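Local structure of UDP-glucose 4-epimerase (Brucella ovis, 4WOK) at residues 173-185 against 232-246. The protein probably interconverts UDP-glucose and UDP-galactose by inverting the sugar at C4, using a tightly held NAD cofactor. The protein carries 2 engineered substitutions. Residues are numbered along the deposited sequence; the frame is centred on the assembly and turned at random. Where two conformers were deposited one is given.
Sequences YVALRYFNASGAD and DYIHVTDLARAHVLA. With NAD (nicotinamide-adenine-dinucleotide), chain B.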
loop_
_atom_site.group_PDB
_atom_site.type_symbol
_atom_site.label_atom_id
_atom_site.label_comp_id
_atom_site.label_asym_id
_atom_site.label_seq_id
_atom_site.Cartn_x
_atom_site.Cartn_y
_atom_site.Cartn_z
ATOM N N TYR A 173 4.105 -13.505 -11.395
ATOM C CA TYR A 173 3.719 -12.469 -10.447
ATOM C C TYR A 173 4.817 -12.018 -9.525
ATOM O O TYR A 173 5.813 -12.704 -9.333
ATOM C CB TYR A 173 2.542 -12.948 -9.585
ATOM C CG TYR A 173 2.917 -14.046 -8.621
ATOM C CD1 TYR A 173 2.898 -15.376 -9.018
ATOM C CD2 TYR A 173 3.285 -13.756 -7.310
ATOM C CE1 TYR A 173 3.233 -16.390 -8.141
ATOM C CE2 TYR A 173 3.630 -14.759 -6.427
ATOM C CZ TYR A 173 3.599 -16.077 -6.849
ATOM O OH TYR A 173 3.936 -17.087 -5.976
ATOM N N VAL A 174 4.584 -10.854 -8.931
ATOM C CA VAL A 174 5.399 -10.324 -7.857
ATOM C C VAL A 174 4.425 -9.841 -6.810
ATOM O O VAL A 174 3.539 -9.039 -7.119
ATOM C CB VAL A 174 6.296 -9.159 -8.301
ATOM C CG1 VAL A 174 7.033 -8.544 -7.101
ATOM C CG2 VAL A 174 7.290 -9.613 -9.368
ATOM N N ALA A 175 4.567 -10.343 -5.591
ATOM C CA ALA A 175 3.761 -9.865 -4.480
ATOM C C ALA A 175 4.625 -8.911 -3.678
ATOM O O ALA A 175 5.768 -9.230 -3.357
ATOM C CB ALA A 175 3.262 -11.025 -3.616
ATOM N N LEU A 176 4.088 -7.734 -3.373
ATOM C CA LEU A 176 4.855 -6.718 -2.664
ATOM C C LEU A 176 4.230 -6.444 -1.303
ATOM O O LEU A 176 3.076 -6.019 -1.215
ATOM C CB LEU A 176 4.940 -5.434 -3.491
ATOM C CG LEU A 176 5.638 -5.558 -4.851
ATOM C CD1 LEU A 176 5.498 -4.263 -5.645
ATOM C CD2 LEU A 176 7.119 -5.938 -4.706
ATOM N N ARG A 177 5.006 -6.693 -0.251
ATOM C CA ARG A 177 4.530 -6.575 1.120
ATOM C C ARG A 177 5.112 -5.328 1.786
ATOM O O ARG A 177 6.319 -5.090 1.731
ATOM C CB ARG A 177 4.911 -7.823 1.937
ATOM C CG ARG A 177 4.465 -9.154 1.338
ATOM C CD ARG A 177 5.009 -10.329 2.156
ATOM N NE ARG A 177 4.639 -11.628 1.599
ATOM C CZ ARG A 177 5.400 -12.721 1.696
ATOM N NH1 ARG A 177 6.568 -12.666 2.325
ATOM N NH2 ARG A 177 4.995 -13.868 1.170
ATOM N N TYR A 178 4.254 -4.530 2.413
ATOM C CA TYR A 178 4.729 -3.364 3.153
ATOM C C TYR A 178 3.729 -3.022 4.238
ATOM O O TYR A 178 2.605 -3.540 4.239
ATOM C CB TYR A 178 4.958 -2.171 2.218
ATOM C CG TYR A 178 3.794 -1.885 1.280
ATOM C CD1 TYR A 178 3.639 -2.594 0.085
ATOM C CD2 TYR A 178 2.871 -0.894 1.581
ATOM C CE1 TYR A 178 2.583 -2.334 -0.763
ATOM C CE2 TYR A 178 1.821 -0.615 0.735
ATOM C CZ TYR A 178 1.676 -1.342 -0.434
ATOM O OH TYR A 178 0.618 -1.069 -1.274
ATOM N N PHE A 179 4.135 -2.156 5.165
ATOM C CA PHE A 179 3.281 -1.819 6.303
ATOM C C PHE A 179 2.403 -0.582 6.080
ATOM O O PHE A 179 1.181 -0.700 5.946
ATOM C CB PHE A 179 4.137 -1.615 7.560
ATOM C CG PHE A 179 4.442 -2.892 8.302
ATOM C CD1 PHE A 179 3.432 -3.582 8.966
ATOM C CD2 PHE A 179 5.733 -3.401 8.336
ATOM C CE1 PHE A 179 3.706 -4.755 9.656
ATOM C CE2 PHE A 179 6.017 -4.569 9.024
ATOM C CZ PHE A 179 4.999 -5.247 9.687
ATOM N N ASN A 180 3.017 0.598 6.077
ATOM C CA ASN A 180 2.266 1.846 6.013
ATOM C C ASN A 180 2.715 2.767 4.902
ATOM O O ASN A 180 3.816 3.318 4.951
ATOM C CB ASN A 180 2.369 2.616 7.336
ATOM C CG ASN A 180 1.790 1.850 8.507
ATOM O OD1 ASN A 180 0.584 1.619 8.575
ATOM N ND2 ASN A 180 2.647 1.475 9.451
ATOM N N ALA A 181 1.840 2.960 3.924
ATOM C CA ALA A 181 2.075 3.926 2.862
ATOM C C ALA A 181 1.919 5.328 3.419
ATOM O O ALA A 181 0.959 5.604 4.120
ATOM C CB ALA A 181 1.105 3.712 1.727
ATOM N N SER A 182 2.833 6.222 3.083
ATOM C CA SER A 182 2.795 7.561 3.647
ATOM C C SER A 182 3.339 8.602 2.671
ATOM O O SER A 182 3.802 8.265 1.581
ATOM C CB SER A 182 3.588 7.597 4.954
ATOM O OG SER A 182 4.925 7.178 4.742
ATOM N N GLY A 183 3.285 9.863 3.081
ATOM C CA GLY A 183 3.741 10.966 2.261
ATOM C C GLY A 183 2.801 11.212 1.094
ATOM O O GLY A 183 1.645 10.760 1.088
ATOM N N ALA A 184 3.302 11.951 0.108
ATOM C CA ALA A 184 2.543 12.254 -1.098
ATOM C C ALA A 184 3.527 12.704 -2.163
ATOM O O ALA A 184 4.703 12.928 -1.863
ATOM C CB ALA A 184 1.493 13.329 -0.833
ATOM N N ASP A 185 3.050 12.823 -3.402
ATOM C CA ASP A 185 3.923 13.202 -4.512
ATOM C C ASP A 185 4.696 14.482 -4.182
ATOM O O ASP A 185 4.125 15.432 -3.644
ATOM C CB ASP A 185 3.132 13.404 -5.802
ATOM C CG ASP A 185 4.027 13.838 -6.947
ATOM O OD1 ASP A 185 4.740 12.966 -7.491
ATOM O OD2 ASP A 185 4.048 15.049 -7.268
ATOM N N ASP A 232 6.294 0.938 10.759
ATOM C CA ASP A 232 7.095 0.973 9.541
ATOM C C ASP A 232 6.430 1.835 8.483
ATOM O O ASP A 232 5.307 1.545 8.064
ATOM C CB ASP A 232 7.288 -0.449 9.025
ATOM C CG ASP A 232 8.393 -0.561 8.006
ATOM O OD1 ASP A 232 8.958 0.474 7.596
ATOM O OD2 ASP A 232 8.697 -1.703 7.618
ATOM N N TYR A 233 7.112 2.887 8.049
ATOM C CA TYR A 233 6.514 3.814 7.088
ATOM C C TYR A 233 7.327 3.923 5.807
ATOM O O TYR A 233 8.539 4.092 5.844
ATOM C CB TYR A 233 6.349 5.198 7.721
ATOM C CG TYR A 233 5.513 5.146 8.982
ATOM C CD1 TYR A 233 6.101 4.895 10.217
ATOM C CD2 TYR A 233 4.135 5.306 8.933
ATOM C CE1 TYR A 233 5.341 4.823 11.370
ATOM C CE2 TYR A 233 3.365 5.231 10.081
ATOM C CZ TYR A 233 3.975 4.989 11.294
ATOM O OH TYR A 233 3.215 4.907 12.440
ATOM N N ILE A 234 6.649 3.830 4.671
ATOM C CA ILE A 234 7.325 3.968 3.388
ATOM C C ILE A 234 6.587 4.987 2.522
ATOM O O ILE A 234 5.355 4.989 2.446
ATOM C CB ILE A 234 7.448 2.601 2.654
ATOM C CG1 ILE A 234 8.067 2.780 1.265
ATOM C CG2 ILE A 234 6.099 1.898 2.542
ATOM C CD1 ILE A 234 8.524 1.467 0.630
ATOM N N HIS A 235 7.351 5.866 1.886
ATOM C CA HIS A 235 6.790 6.907 1.043
ATOM C C HIS A 235 6.093 6.316 -0.177
ATOM O O HIS A 235 6.615 5.406 -0.827
ATOM C CB HIS A 235 7.891 7.874 0.608
ATOM C CG HIS A 235 7.375 9.176 0.086
ATOM N ND1 HIS A 235 6.756 9.293 -1.138
ATOM C CD2 HIS A 235 7.374 10.417 0.631
ATOM C CE1 HIS A 235 6.407 10.553 -1.333
ATOM N NE2 HIS A 235 6.772 11.257 -0.274
ATOM N N VAL A 236 4.928 6.863 -0.505
ATOM C CA VAL A 236 4.107 6.332 -1.590
ATOM C C VAL A 236 4.816 6.390 -2.956
ATOM O O VAL A 236 4.582 5.547 -3.834
ATOM C CB VAL A 236 2.763 7.088 -1.656
ATOM C CG1 VAL A 236 2.998 8.578 -1.889
ATOM C CG2 VAL A 236 1.842 6.487 -2.718
ATOM N N THR A 237 5.690 7.374 -3.142
ATOM C CA THR A 237 6.435 7.450 -4.397
ATOM C C THR A 237 7.423 6.295 -4.494
ATOM O O THR A 237 7.635 5.738 -5.580
ATOM C CB THR A 237 7.172 8.790 -4.542
ATOM O OG1 THR A 237 6.212 9.852 -4.494
ATOM C CG2 THR A 237 7.912 8.850 -5.877
ATOM N N ASP A 238 8.029 5.933 -3.365
ATOM C CA ASP A 238 8.880 4.749 -3.306
ATOM C C ASP A 238 8.062 3.495 -3.627
ATOM O O ASP A 238 8.546 2.588 -4.298
ATOM C CB ASP A 238 9.540 4.612 -1.932
ATOM C CG ASP A 238 10.812 5.452 -1.801
ATOM O OD1 ASP A 238 11.550 5.568 -2.806
ATOM O OD2 ASP A 238 11.067 5.993 -0.697
ATOM N N LEU A 239 6.826 3.442 -3.143
ATOM C CA LEU A 239 5.953 2.305 -3.468
ATOM C C LEU A 239 5.677 2.263 -4.961
ATOM O O LEU A 239 5.730 1.197 -5.570
ATOM C CB LEU A 239 4.635 2.370 -2.677
ATOM C CG LEU A 239 4.774 2.056 -1.188
ATOM C CD1 LEU A 239 3.485 2.379 -0.458
ATOM C CD2 LEU A 239 5.181 0.609 -0.962
ATOM N N ALA A 240 5.378 3.418 -5.547
ATOM C CA ALA A 240 5.186 3.504 -6.994
ATOM C C ALA A 240 6.414 2.956 -7.724
ATOM O O ALA A 240 6.302 2.098 -8.596
ATOM C CB ALA A 240 4.914 4.940 -7.418
ATOM N N ARG A 241 7.588 3.437 -7.329
ATOM C CA ARG A 241 8.839 2.978 -7.938
ATOM C C ARG A 241 8.972 1.448 -7.906
ATOM O O ARG A 241 9.290 0.825 -8.923
ATOM C CB ARG A 241 10.040 3.628 -7.238
ATOM C CG ARG A 241 10.104 5.154 -7.387
ATOM C CD ARG A 241 11.352 5.754 -6.689
ATOM N NE ARG A 241 12.560 5.001 -7.023
ATOM C CZ ARG A 241 13.267 4.293 -6.147
ATOM N NH1 ARG A 241 12.915 4.270 -4.869
ATOM N NH2 ARG A 241 14.340 3.623 -6.547
ATOM N N ALA A 242 8.717 0.845 -6.749
ATOM C CA ALA A 242 8.878 -0.601 -6.604
ATOM C C ALA A 242 7.884 -1.393 -7.459
ATOM O O ALA A 242 8.222 -2.445 -8.007
ATOM C CB ALA A 242 8.734 -0.995 -5.164
ATOM N N HIS A 243 6.652 -0.908 -7.554
ATOM C CA HIS A 243 5.647 -1.621 -8.336
ATOM C C HIS A 243 6.016 -1.578 -9.808
ATOM O O HIS A 243 5.782 -2.544 -10.543
ATOM C CB HIS A 243 4.256 -1.033 -8.111
ATOM C CG HIS A 243 3.642 -1.415 -6.799
ATOM N ND1 HIS A 243 4.132 -0.970 -5.589
ATOM C CD2 HIS A 243 2.573 -2.197 -6.508
ATOM C CE1 HIS A 243 3.388 -1.461 -4.608
ATOM N NE2 HIS A 243 2.434 -2.208 -5.139
ATOM N N VAL A 244 6.616 -0.473 -10.254
ATOM C CA VAL A 244 7.033 -0.411 -11.653
ATOM C C VAL A 244 8.303 -1.252 -11.859
ATOM O O VAL A 244 8.450 -1.925 -12.891
ATOM C CB VAL A 244 7.251 1.046 -12.136
ATOM C CG1 VAL A 244 7.767 1.070 -13.562
ATOM C CG2 VAL A 244 5.944 1.829 -12.040
ATOM N N LEU A 245 9.213 -1.248 -10.886
ATOM C CA LEU A 245 10.372 -2.138 -10.994
ATOM C C LEU A 245 9.904 -3.596 -11.102
ATOM O O LEU A 245 10.480 -4.393 -11.831
ATOM C CB LEU A 245 11.313 -1.975 -9.807
ATOM C CG LEU A 245 12.219 -0.746 -9.785
ATOM C CD1 LEU A 245 12.872 -0.635 -8.421
ATOM C CD2 LEU A 245 13.291 -0.811 -10.885
ATOM N N ALA A 246 8.840 -3.932 -10.379
ATOM C CA ALA A 246 8.293 -5.288 -10.420
ATOM C C ALA A 246 7.769 -5.615 -11.824
ATOM O O ALA A 246 7.926 -6.737 -12.318
ATOM C CB ALA A 246 7.186 -5.446 -9.363
HETATM P PA NAD B . -7.199 3.290 -1.618
HETATM O O1A NAD B . -8.540 2.830 -1.079
HETATM O O2A NAD B . -6.817 4.728 -1.807
HETATM O O5B NAD B . -7.147 2.645 -3.226
HETATM C C5B NAD B . -7.988 1.519 -3.350
HETATM C C4B NAD B . -8.559 1.624 -4.789
HETATM O O4B NAD B . -9.201 0.397 -5.161
HETATM C C3B NAD B . -9.623 2.722 -4.680
HETATM O O3B NAD B . -9.437 3.598 -5.763
HETATM C C2B NAD B . -10.945 1.922 -4.794
HETATM O O2B NAD B . -11.919 2.670 -5.408
HETATM C C1B NAD B . -10.491 0.728 -5.711
HETATM N N9A NAD B . -11.295 -0.488 -5.481
HETATM C C8A NAD B . -11.612 -1.127 -4.262
HETATM N N7A NAD B . -12.339 -2.235 -4.437
HETATM C C5A NAD B . -12.506 -2.316 -5.826
HETATM C C6A NAD B . -13.186 -3.250 -6.637
HETATM N N6A NAD B . -13.850 -4.313 -6.070
HETATM N N1A NAD B . -13.184 -3.096 -7.982
HETATM C C2A NAD B . -12.517 -2.014 -8.500
HETATM N N3A NAD B . -11.832 -1.034 -7.844
HETATM C C4A NAD B . -11.852 -1.240 -6.491
HETATM O O3 NAD B . -6.243 2.350 -0.730
HETATM P PN NAD B . -4.650 2.493 -0.966
HETATM O O1N NAD B . -4.146 3.172 -2.208
HETATM O O2N NAD B . -4.112 2.687 0.408
HETATM O O5D NAD B . -4.013 0.890 -1.066
HETATM C C5D NAD B . -4.471 0.212 -2.129
HETATM C C4D NAD B . -3.714 -1.116 -2.121
HETATM O O4D NAD B . -2.515 -0.982 -1.253
HETATM C C3D NAD B . -4.588 -2.198 -1.456
HETATM O O3D NAD B . -4.240 -3.395 -2.076
HETATM C C2D NAD B . -4.069 -2.159 -0.014
HETATM O O2D NAD B . -4.201 -3.339 0.675
HETATM C C1D NAD B . -2.563 -2.034 -0.346
HETATM N N1N NAD B . -1.813 -1.622 0.945
HETATM C C2N NAD B . -1.968 -0.310 1.384
HETATM C C3N NAD B . -1.289 0.086 2.566
HETATM C C7N NAD B . -1.449 1.502 3.054
HETATM O O7N NAD B . -0.844 1.886 4.059
HETATM N N7N NAD B . -2.283 2.351 2.353
HETATM C C4N NAD B . -0.503 -0.844 3.250
HETATM C C5N NAD B . -0.374 -2.152 2.782
HETATM C C6N NAD B . -1.044 -2.541 1.614
HETATM O O HOH W 1 6.755 -1.582 5.223
HETATM O O HOH W 2 4.919 10.442 -6.791
#
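Strand 180-182 pairs in parallel with strand 233-235, and Ile234 N to Asn180 O (2.9 Å, N-H...O 174°) is the straightest bond of the ladder. Ser182 O then takes Val236 N at 2.8 Å, which ties the ladder to helix 236-246. His235 is the N-cap of that helix; its ND1 accepts from Thr237 N, which lies in the ring plane. Asn180 lies alongside Tyr233, its amide 26° from the ring plane and ND2 over one face, offset toward the rim. The same ND2 donates to Asp232 O from above the carbonyl plane (3.0 Å). Tyr178 CG lies between its backbone N and carbonyl carbon (chi1 49°), which sets the ring against Leu239. Leu239 CD1 presses on Ala181 CB at a tight 3.5 Å; CD2 makes a CH-pi contact over the Tyr178 ring centre. Leu176 CD1 makes another over the His243 ring face, 3.5 Å from the centroid. His243 ND1 donates to Leu239 O; its NE2 and Tyr178 OH bond Ser125. Ala181 N donates to NAD O7N (2.9 Å) in the cofactor pocket. Helix 236-246 runs nearly antiparallel to strand 173-177. Strand 172-177 lies between 121-125 and 257-260 in the Rossmann-type sheet, and helix 22-33 touches Tyr178, Ala181 and Val236.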